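Local structure of putative heme binding protein (Tannerella forsythia, 6EU8) at residues 23-28 with 112-117; 39-44 with 60-65; 67-72 with 77-82. The protein probably binds heme, as a member of the HmuY-like family of bacterial lipoproteins, though with heme-binding properties that differ from those of Porphyromonas gingivalis HmuY. One frame throughout, in Å; residues are numbered along the deposited sequence.

Interaction 1: 23-28 with 112-117; sequences EMWTYV and DKMLVG
Met114 meets the indole of Trp25 in a Met-aromatic contact. Met114 SD comes to 3.5 Å from Trp25 CZ2, on the benzene end of the indole. From the centroid of the Trp25 six-membered ring, SD is 4.5 Å away and 54° off the normal, so the sulfur approaches obliquely. Met114 CE rests near Trp25 CZ2 and NE1, 3.8 Å from NE1. The torsions account for this reach: Met114 runs out extended, with CG anti to the backbone N (chi1 -169°), and bends only at chi3 (75°), which brings the methyl to the indole as well as the sulfur. The Trp25 N-H is taken by Asp40 OD2, a hydrogen bond that probably helps to fix the rotation of the indole.

In the fold, this contact joins two sheets. Trp25 belongs to strand 24-28, an inner strand of a four-stranded antiparallel sheet, whereas Met114 leads into strand 115-117 of the larger antiparallel sheet. The backbone changes direction at Val116, where Val116 and Gly117 together oppose Thr129 as a classic beta bulge.

The remaining touch is between an aliphatic group and a carbonyl. Glu23 CG packs 3.6 Å from Val116 O, and the CA atoms of Glu23 and Val116 are 4.7 Å apart. No hydrogen bond crosses between the two segments, and the interface is small, with 178 Å² buried. The side chains of Glu23 and Val116 both also lean on Trp44.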
loop_
_atom_site.group_PDB
_atom_site.type_symbol
_atom_site.label_atom_id
_atom_site.label_comp_id
_atom_site.label_asym_id
_atom_site.label_seq_id
_atom_site.Cartn_x
_atom_site.Cartn_y
_atom_site.Cartn_z
ATOM N N GLU A 23 7.051 -11.100 0.786
ATOM C CA GLU A 23 6.072 -12.075 0.277
ATOM C C GLU A 23 4.617 -11.658 0.416
ATOM O O GLU A 23 3.774 -12.287 -0.234
ATOM C CB GLU A 23 6.229 -13.451 0.968
ATOM C CG GLU A 23 7.622 -14.077 0.818
ATOM C CD GLU A 23 8.582 -13.753 1.958
ATOM O OE1 GLU A 23 8.445 -12.712 2.665
ATOM O OE2 GLU A 23 9.525 -14.558 2.128
ATOM N N MET A 24 4.307 -10.663 1.281
ATOM C CA MET A 24 2.964 -10.459 1.783
ATOM C C MET A 24 2.307 -9.132 1.388
ATOM O O MET A 24 2.993 -8.130 1.148
ATOM C CB MET A 24 2.955 -10.507 3.320
ATOM C CG MET A 24 3.546 -11.726 4.003
ATOM S SD MET A 24 2.565 -13.189 3.617
ATOM C CE MET A 24 3.618 -14.524 4.199
ATOM N N TRP A 25 0.975 -9.158 1.338
ATOM C CA TRP A 25 0.139 -7.961 1.377
ATOM C C TRP A 25 -0.694 -7.959 2.664
ATOM O O TRP A 25 -1.196 -9.004 3.055
ATOM C CB TRP A 25 -0.819 -7.940 0.200
ATOM C CG TRP A 25 -0.224 -7.670 -1.155
ATOM C CD1 TRP A 25 0.164 -8.585 -2.063
ATOM C CD2 TRP A 25 -0.040 -6.391 -1.772
ATOM N NE1 TRP A 25 0.635 -7.970 -3.204
ATOM C CE2 TRP A 25 0.510 -6.618 -3.042
ATOM C CE3 TRP A 25 -0.255 -5.072 -1.355
ATOM C CZ2 TRP A 25 0.786 -5.578 -3.919
ATOM C CZ3 TRP A 25 0.061 -4.056 -2.210
ATOM C CH2 TRP A 25 0.571 -4.309 -3.475
ATOM N N THR A 26 -0.912 -6.786 3.266
ATOM C CA THR A 26 -1.875 -6.619 4.365
ATOM C C THR A 26 -3.046 -5.772 3.872
ATOM O O THR A 26 -2.854 -4.607 3.474
ATOM C CB THR A 26 -1.203 -6.020 5.620
ATOM O OG1 THR A 26 -0.170 -6.919 6.046
ATOM C CG2 THR A 26 -2.193 -5.877 6.771
ATOM N N TYR A 27 -4.255 -6.360 3.882
ATOM C CA TYR A 27 -5.501 -5.727 3.416
ATOM C C TYR A 27 -6.192 -5.043 4.607
ATOM O O TYR A 27 -6.321 -5.658 5.664
ATOM C CB TYR A 27 -6.412 -6.800 2.745
ATOM C CG TYR A 27 -5.726 -7.512 1.580
ATOM C CD1 TYR A 27 -4.933 -8.657 1.778
ATOM C CD2 TYR A 27 -5.814 -7.014 0.290
ATOM C CE1 TYR A 27 -4.280 -9.276 0.709
ATOM C CE2 TYR A 27 -5.143 -7.622 -0.786
ATOM C CZ TYR A 27 -4.382 -8.760 -0.563
ATOM O OH TYR A 27 -3.709 -9.384 -1.623
ATOM N N VAL A 28 -6.586 -3.777 4.442
ATOM C CA VAL A 28 -7.059 -2.919 5.560
ATOM C C VAL A 28 -8.470 -2.378 5.293
ATOM O O VAL A 28 -8.712 -1.723 4.283
ATOM C CB VAL A 28 -6.117 -1.699 5.797
ATOM C CG1 VAL A 28 -6.534 -0.864 7.027
ATOM C CG2 VAL A 28 -4.655 -2.141 5.923
ATOM N N ASP A 112 6.436 -8.060 -13.587
ATOM C CA ASP A 112 7.792 -8.524 -13.256
ATOM C C ASP A 112 8.642 -7.414 -12.675
ATOM O O ASP A 112 9.820 -7.219 -13.050
ATOM C CB ASP A 112 8.471 -9.142 -14.492
ATOM C CG ASP A 112 7.877 -10.479 -14.884
ATOM O OD1 ASP A 112 7.372 -11.212 -14.035
ATOM O OD2 ASP A 112 7.984 -10.845 -16.079
ATOM N N LYS A 113 8.055 -6.673 -11.745
ATOM C CA LYS A 113 8.728 -5.492 -11.169
ATOM C C LYS A 113 8.693 -5.455 -9.643
ATOM O O LYS A 113 9.686 -5.080 -9.017
ATOM C CB LYS A 113 8.162 -4.205 -11.768
ATOM C CG LYS A 113 8.766 -3.885 -13.144
ATOM C CD LYS A 113 7.976 -2.849 -13.933
ATOM C CE LYS A 113 8.624 -2.590 -15.294
ATOM N NZ LYS A 113 7.666 -1.998 -16.274
ATOM N N MET A 114 7.581 -5.835 -9.010
ATOM C CA MET A 114 7.471 -5.736 -7.544
ATOM C C MET A 114 8.207 -6.869 -6.828
ATOM O O MET A 114 7.951 -8.046 -7.109
ATOM C CB MET A 114 6.017 -5.696 -7.095
ATOM C CG MET A 114 5.824 -5.326 -5.619
ATOM S SD MET A 114 4.121 -5.480 -5.004
ATOM C CE MET A 114 4.000 -7.227 -4.867
ATOM N N LEU A 115 9.133 -6.534 -5.913
ATOM C CA LEU A 115 9.912 -7.564 -5.233
ATOM C C LEU A 115 9.096 -8.409 -4.274
ATOM O O LEU A 115 8.447 -7.872 -3.360
ATOM C CB LEU A 115 11.055 -6.945 -4.406
ATOM C CG LEU A 115 12.351 -6.605 -5.095
ATOM C CD1 LEU A 115 13.256 -5.870 -4.108
ATOM C CD2 LEU A 115 13.048 -7.869 -5.565
ATOM N N VAL A 116 9.175 -9.733 -4.439
ATOM C CA VAL A 116 8.608 -10.684 -3.489
ATOM C C VAL A 116 9.620 -11.639 -2.813
ATOM O O VAL A 116 9.250 -12.392 -1.929
ATOM C CB VAL A 116 7.444 -11.504 -4.132
ATOM C CG1 VAL A 116 6.281 -10.599 -4.521
ATOM C CG2 VAL A 116 7.923 -12.293 -5.347
ATOM N N GLY A 117 10.896 -11.512 -3.198
ATOM C CA GLY A 117 11.982 -12.335 -2.611
ATOM C C GLY A 117 13.294 -11.605 -2.867
ATOM O O GLY A 117 13.676 -11.367 -4.022
#

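Interaction 2: 39-44 with 60-65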
loop_
_atom_site.group_PDB
_atom_site.type_symbol
_atom_site.label_atom_id
_atom_site.label_comp_id
_atom_site.label_asym_id
_atom_site.label_seq_id
_atom_site.Cartn_x
_atom_site.Cartn_y
_atom_site.Cartn_z
ATOM N N ARG A 39 -0.106 -14.071 1.514
ATOM C CA ARG A 39 0.949 -14.159 0.508
ATOM C C ARG A 39 0.426 -13.689 -0.859
ATOM O O ARG A 39 -0.699 -14.025 -1.248
ATOM C CB ARG A 39 1.451 -15.618 0.406
ATOM C CG ARG A 39 2.573 -15.876 -0.593
ATOM C CD ARG A 39 2.944 -17.368 -0.610
ATOM N NE ARG A 39 3.976 -17.750 -1.573
ATOM C CZ ARG A 39 3.800 -17.874 -2.883
ATOM N NH1 ARG A 39 2.618 -17.626 -3.404
ATOM N NH2 ARG A 39 4.813 -18.230 -3.671
ATOM N N ASP A 40 1.217 -12.875 -1.553
ATOM C CA ASP A 40 0.896 -12.409 -2.922
ATOM C C ASP A 40 0.409 -13.564 -3.800
ATOM O O ASP A 40 1.011 -14.646 -3.765
ATOM C CB ASP A 40 2.118 -11.671 -3.513
ATOM C CG ASP A 40 1.909 -11.211 -4.943
ATOM O OD1 ASP A 40 2.024 -12.059 -5.849
ATOM O OD2 ASP A 40 1.633 -9.991 -5.152
ATOM N N PHE A 41 -0.675 -13.326 -4.570
ATOM C CA PHE A 41 -1.393 -14.364 -5.355
ATOM C C PHE A 41 -0.944 -14.559 -6.811
ATOM O O PHE A 41 -1.509 -15.401 -7.532
ATOM C CB PHE A 41 -2.945 -14.089 -5.334
ATOM C CG PHE A 41 -3.542 -13.966 -3.940
ATOM C CD1 PHE A 41 -3.499 -15.028 -3.051
ATOM C CD2 PHE A 41 -4.146 -12.795 -3.512
ATOM C CE1 PHE A 41 -4.056 -14.932 -1.777
ATOM C CE2 PHE A 41 -4.674 -12.677 -2.217
ATOM C CZ PHE A 41 -4.609 -13.756 -1.351
ATOM N N SER A 42 0.093 -13.842 -7.265
ATOM C CA SER A 42 0.532 -13.940 -8.649
ATOM C C SER A 42 1.474 -15.149 -8.874
ATOM O O SER A 42 1.959 -15.750 -7.919
ATOM C CB SER A 42 1.189 -12.627 -9.075
ATOM O OG SER A 42 2.457 -12.448 -8.490
ATOM N N GLU A 43 1.728 -15.479 -10.141
ATOM C CA GLU A 43 2.817 -16.396 -10.458
ATOM C C GLU A 43 4.144 -15.623 -10.214
ATOM O O GLU A 43 4.307 -14.513 -10.694
ATOM C CB GLU A 43 2.743 -16.927 -11.898
ATOM C CG GLU A 43 3.857 -17.904 -12.204
ATOM C CD GLU A 43 3.725 -18.508 -13.582
ATOM O OE1 GLU A 43 4.189 -17.888 -14.574
ATOM O OE2 GLU A 43 3.093 -19.600 -13.644
ATOM N N TRP A 44 5.045 -16.202 -9.420
ATOM C CA TRP A 44 6.306 -15.485 -9.109
ATOM C C TRP A 44 7.392 -15.899 -10.088
ATOM O O TRP A 44 7.431 -17.053 -10.540
ATOM C CB TRP A 44 6.739 -15.745 -7.696
ATOM C CG TRP A 44 5.867 -15.149 -6.599
ATOM C CD1 TRP A 44 4.679 -14.466 -6.742
ATOM C CD2 TRP A 44 6.083 -15.274 -5.196
ATOM N NE1 TRP A 44 4.183 -14.124 -5.502
ATOM C CE2 TRP A 44 5.028 -14.597 -4.534
ATOM C CE3 TRP A 44 7.102 -15.855 -4.429
ATOM C CZ2 TRP A 44 4.935 -14.529 -3.128
ATOM C CZ3 TRP A 44 7.013 -15.796 -3.046
ATOM C CH2 TRP A 44 5.964 -15.110 -2.406
ATOM N N GLY A 60 -3.388 -19.696 -4.087
ATOM C CA GLY A 60 -4.546 -18.947 -3.612
ATOM C C GLY A 60 -5.149 -17.962 -4.606
ATOM O O GLY A 60 -4.868 -17.992 -5.802
ATOM N N SER A 61 -5.989 -17.083 -4.083
ATOM C CA SER A 61 -6.600 -16.009 -4.846
ATOM C C SER A 61 -7.234 -14.991 -3.899
ATOM O O SER A 61 -7.378 -15.226 -2.685
ATOM C CB SER A 61 -7.664 -16.529 -5.815
ATOM O OG SER A 61 -8.870 -16.788 -5.119
ATOM N N GLU A 62 -7.629 -13.855 -4.460
ATOM C CA GLU A 62 -8.285 -12.799 -3.682
ATOM C C GLU A 62 -9.606 -13.251 -3.036
ATOM O O GLU A 62 -10.046 -12.642 -2.065
ATOM C CB GLU A 62 -8.476 -11.526 -4.516
ATOM C CG GLU A 62 -7.151 -10.794 -4.796
ATOM C CD GLU A 62 -7.329 -9.388 -5.356
ATOM O OE1 GLU A 62 -8.486 -8.929 -5.479
ATOM O OE2 GLU A 62 -6.305 -8.728 -5.656
ATOM N N ALA A 63 -10.205 -14.335 -3.544
ATOM C CA ALA A 63 -11.337 -14.969 -2.848
ATOM C C ALA A 63 -11.002 -15.485 -1.442
ATOM O O ALA A 63 -11.901 -15.644 -0.615
ATOM C CB ALA A 63 -11.929 -16.088 -3.704
ATOM N N ASP A 64 -9.721 -15.730 -1.159
ATOM C CA ASP A 64 -9.260 -16.070 0.196
ATOM C C ASP A 64 -9.343 -14.932 1.214
ATOM O O ASP A 64 -9.143 -15.173 2.407
ATOM C CB ASP A 64 -7.816 -16.582 0.169
ATOM C CG ASP A 64 -7.634 -17.804 -0.720
ATOM O OD1 ASP A 64 -8.625 -18.488 -1.001
ATOM O OD2 ASP A 64 -6.494 -18.095 -1.127
ATOM N N ILE A 65 -9.586 -13.703 0.754
ATOM C CA ILE A 65 -9.717 -12.554 1.648
ATOM C C ILE A 65 -11.163 -12.511 2.141
ATOM O O ILE A 65 -12.085 -12.341 1.346
ATOM C CB ILE A 65 -9.385 -11.203 0.959
ATOM C CG1 ILE A 65 -8.000 -11.226 0.288
ATOM C CG2 ILE A 65 -9.462 -10.073 1.988
ATOM C CD1 ILE A 65 -7.801 -10.115 -0.722
HETATM O O HOH W 1 -3.551 -17.080 -7.887
#
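Asp40 OD1 accepts three bonds within 39-44 and so shapes the turn that presents Phe41 to Ser61. Ser42 OG donates at 2.7 Å to the syn lone pair of Asp40 OD1. Ser42 N reaches Asp40 OD1 at 3.0 Å from above the carboxylate plane, and Trp44 NE1 comes to the same oxygen on its anti side, tilted out of that plane, also at 3.0 Å.

Across the contact, the Phe41 ring lies on the backbone of 60-65. Ser61 O stands 3.4 Å above one ring face of Phe41, offset toward the rim, with Glu62 N over the same face; Arg39 O lies above the opposite face, also toward the rim, so a backbone carbonyl oxygen sits on each side of the ring. Phe41 CD2 meets Glu62 CG at 3.8 Å and Phe41 CE2 meets Ile65 CD1 at 4.3 Å. No direct hydrogen bond crosses, but one water donates to both Phe41 O (2.7 Å) and Gly60 O (2.6 Å).

The partner loop is braced too, as Ser61 N donates to Asp64 OD2 from above the carboxylate plane and Ser61 OG accepts from Ala63 N. An Asx turn at Asp40 thus presents the aromatic ring to an ST turn at Ser61, which opens the 3-10 segment 62-64.

Interaction 3: 67-72 with 77-82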
loop_
_atom_site.group_PDB
_atom_site.type_symbol
_atom_site.label_atom_id
_atom_site.label_comp_id
_atom_site.label_asym_id
_atom_site.label_seq_id
_atom_site.Cartn_x
_atom_site.Cartn_y
_atom_site.Cartn_z
ATOM N N ILE A 67 -12.550 -10.373 4.736
ATOM C CA ILE A 67 -13.051 -9.021 5.034
ATOM C C ILE A 67 -13.283 -8.191 3.781
ATOM O O ILE A 67 -12.629 -8.428 2.757
ATOM C CB ILE A 67 -12.130 -8.240 6.023
ATOM C CG1 ILE A 67 -10.696 -8.024 5.481
ATOM C CG2 ILE A 67 -12.050 -8.951 7.369
ATOM C CD1 ILE A 67 -9.869 -7.089 6.343
ATOM N N LYS A 68 -14.194 -7.209 3.860
ATOM C CA LYS A 68 -14.192 -6.074 2.938
ATOM C C LYS A 68 -12.941 -5.245 3.247
ATOM O O LYS A 68 -12.488 -5.241 4.381
ATOM C CB LYS A 68 -15.430 -5.177 3.117
ATOM C CG LYS A 68 -16.712 -5.726 2.500
ATOM C CD LYS A 68 -17.838 -4.707 2.646
ATOM C CE LYS A 68 -19.094 -5.102 1.883
ATOM N NZ LYS A 68 -19.935 -6.027 2.689
ATOM N N TRP A 69 -12.420 -4.548 2.249
ATOM C CA TRP A 69 -11.191 -3.758 2.448
ATOM C C TRP A 69 -11.085 -2.595 1.461
ATOM O O TRP A 69 -11.727 -2.584 0.408
ATOM C CB TRP A 69 -9.955 -4.689 2.419
ATOM C CG TRP A 69 -9.731 -5.333 1.091
ATOM C CD1 TRP A 69 -10.351 -6.453 0.595
ATOM C CD2 TRP A 69 -8.846 -4.884 0.058
ATOM N NE1 TRP A 69 -9.919 -6.719 -0.671
ATOM C CE2 TRP A 69 -8.988 -5.775 -1.035
ATOM C CE3 TRP A 69 -7.942 -3.812 -0.052
ATOM C CZ2 TRP A 69 -8.265 -5.621 -2.232
ATOM C CZ3 TRP A 69 -7.240 -3.656 -1.222
ATOM C CH2 TRP A 69 -7.391 -4.559 -2.299
ATOM N N HIS A 70 -10.249 -1.603 1.833
ATOM C CA HIS A 70 -10.121 -0.353 1.138
ATOM C C HIS A 70 -8.720 -0.101 0.561
ATOM O O HIS A 70 -8.598 0.325 -0.588
ATOM C CB HIS A 70 -10.503 0.762 2.089
ATOM C CG HIS A 70 -11.903 0.626 2.604
ATOM N ND1 HIS A 70 -12.185 0.127 3.847
ATOM C CD2 HIS A 70 -13.091 0.879 2.010
ATOM C CE1 HIS A 70 -13.499 0.086 4.012
ATOM N NE2 HIS A 70 -14.064 0.530 2.912
ATOM N N ILE A 71 -7.693 -0.319 1.389
ATOM C CA ILE A 71 -6.292 -0.188 0.936
ATOM C C ILE A 71 -5.500 -1.432 1.340
ATOM O O ILE A 71 -5.902 -2.176 2.223
ATOM C CB ILE A 71 -5.584 1.099 1.464
ATOM C CG1 ILE A 71 -5.405 1.090 2.974
ATOM C CG2 ILE A 71 -6.324 2.371 1.008
ATOM C CD1 ILE A 71 -4.472 2.189 3.463
ATOM N N ALA A 72 -4.386 -1.696 0.641
ATOM C CA ALA A 72 -3.463 -2.796 0.966
ATOM C C ALA A 72 -2.020 -2.343 0.816
ATOM O O ALA A 72 -1.712 -1.503 -0.033
ATOM C CB ALA A 72 -3.730 -4.006 0.108
ATOM N N ASP A 77 4.853 -0.125 -0.902
ATOM C CA ASP A 77 3.841 -0.103 -1.993
ATOM C C ASP A 77 2.428 -0.075 -1.397
ATOM O O ASP A 77 2.101 -0.855 -0.496
ATOM C CB ASP A 77 3.957 -1.358 -2.842
ATOM C CG ASP A 77 5.339 -1.577 -3.393
ATOM O OD1 ASP A 77 5.808 -0.726 -4.173
ATOM O OD2 ASP A 77 5.964 -2.622 -3.088
ATOM N N ILE A 78 1.588 0.818 -1.924
ATOM C CA ILE A 78 0.199 1.004 -1.443
ATOM C C ILE A 78 -0.724 0.858 -2.639
ATOM O O ILE A 78 -0.488 1.503 -3.695
ATOM C CB ILE A 78 -0.069 2.408 -0.851
ATOM C CG1 ILE A 78 1.073 2.877 0.035
ATOM C CG2 ILE A 78 -1.399 2.420 -0.094
ATOM C CD1 ILE A 78 1.235 2.090 1.270
ATOM N N ARG A 79 -1.734 -0.013 -2.518
ATOM C CA ARG A 79 -2.796 -0.099 -3.534
ATOM C C ARG A 79 -4.160 0.115 -2.884
ATOM O O ARG A 79 -4.295 0.148 -1.667
ATOM C CB ARG A 79 -2.777 -1.430 -4.283
ATOM C CG ARG A 79 -3.180 -2.623 -3.435
ATOM C CD ARG A 79 -3.461 -3.863 -4.249
ATOM N NE ARG A 79 -4.710 -3.730 -5.002
ATOM C CZ ARG A 79 -5.428 -4.748 -5.464
ATOM N NH1 ARG A 79 -5.051 -6.010 -5.276
ATOM N NH2 ARG A 79 -6.577 -4.468 -6.119
ATOM N N THR A 80 -5.174 0.221 -3.752
ATOM C CA THR A 80 -6.569 0.341 -3.333
ATOM C C THR A 80 -7.380 -0.850 -3.850
ATOM O O THR A 80 -6.902 -1.631 -4.674
ATOM C CB THR A 80 -7.189 1.658 -3.873
ATOM O OG1 THR A 80 -7.355 1.593 -5.300
ATOM C CG2 THR A 80 -6.350 2.861 -3.483
ATOM N N ASN A 81 -8.639 -0.942 -3.386
ATOM C CA ASN A 81 -9.573 -1.993 -3.874
ATOM C C ASN A 81 -10.447 -1.389 -4.972
ATOM O O ASN A 81 -11.617 -1.031 -4.722
ATOM C CB ASN A 81 -10.405 -2.554 -2.714
ATOM C CG ASN A 81 -11.206 -3.779 -3.105
ATOM O OD1 ASN A 81 -11.089 -4.270 -4.227
ATOM N ND2 ASN A 81 -11.993 -4.298 -2.176
ATOM N N GLU A 82 -9.891 -1.276 -6.179
ATOM C CA GLU A 82 -10.514 -0.560 -7.309
ATOM C C GLU A 82 -10.947 0.874 -6.944
ATOM O O GLU A 82 -12.061 1.336 -7.289
ATOM C CB GLU A 82 -11.700 -1.385 -7.883
ATOM C CG GLU A 82 -11.318 -2.730 -8.471
ATOM C CD GLU A 82 -12.542 -3.563 -8.839
ATOM O OE1 GLU A 82 -13.437 -3.020 -9.507
ATOM O OE2 GLU A 82 -12.641 -4.731 -8.428
#
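Trp69 holds CG between its backbone N and carbonyl carbon (chi1 65°), while Asn81 puts CG anti to its own N (chi1 -171°); together these bring the indole and the amide into a stack. Their planes are only 3° apart. Asn81 CB sits 3.5 Å from the centroid of the Trp69 six-membered ring as a CH-pi contact, and Asn81 ND2 lies over the same face toward the rim. That nitrogen also donates to Trp69 O at 3.1 Å; the oxygen lies in the amide plane, though the donor stands above the carbonyl plane, and the bond probably helps to hold the amide flat on the ring.

Trp69 CH2, at the rim, points into the guanidinium face of Arg79, 3.7 Å from CZ; the ring edge, not its pi face, meets the cation.

The backbones form an antiparallel hairpin. Ala72 and Arg79 are a hydrogen-bonded pair, with Ala72 N to Arg79 O at 3.0 Å and Arg79 N to Ala72 O at 2.9 Å; Ile71 and Thr80 are a non-hydrogen-bonded pair. Asn81 N donates a hydrogen bond to His70 O, while His70 and Ile71 form a classic bulge against Val28.

Arg79 is buried: Thr80 O accepts from its NE, and the NH1 salt bridge to Glu62 probably compensates much of its charge.

How the interactions relate
Along the chain, interaction 1 closes a long loop in which interactions 2 and 3 follow one another. Their centres form a compact cluster: about 10 Å separate the centres of interactions 1 and 2, about 13 Å those of 1 and 3, and about 14 Å those of 2 and 3. In the four-stranded sheet ordered 35-39, 24-28, 71-74, 77-80, interaction 3 makes the hairpin whose strand 71-74 pairs with strand 24-28, as where Val28 meets His70 and Ile71. Interaction 1 links strand 24-28 to the larger sheet. Interaction 2, nearer the surface, is tied to interaction 1 by Asp40 and to interaction 3 by the Glu62-Arg79 salt bridge. The four-stranded sheet is thereby fastened to the larger sheet and to its covering loop.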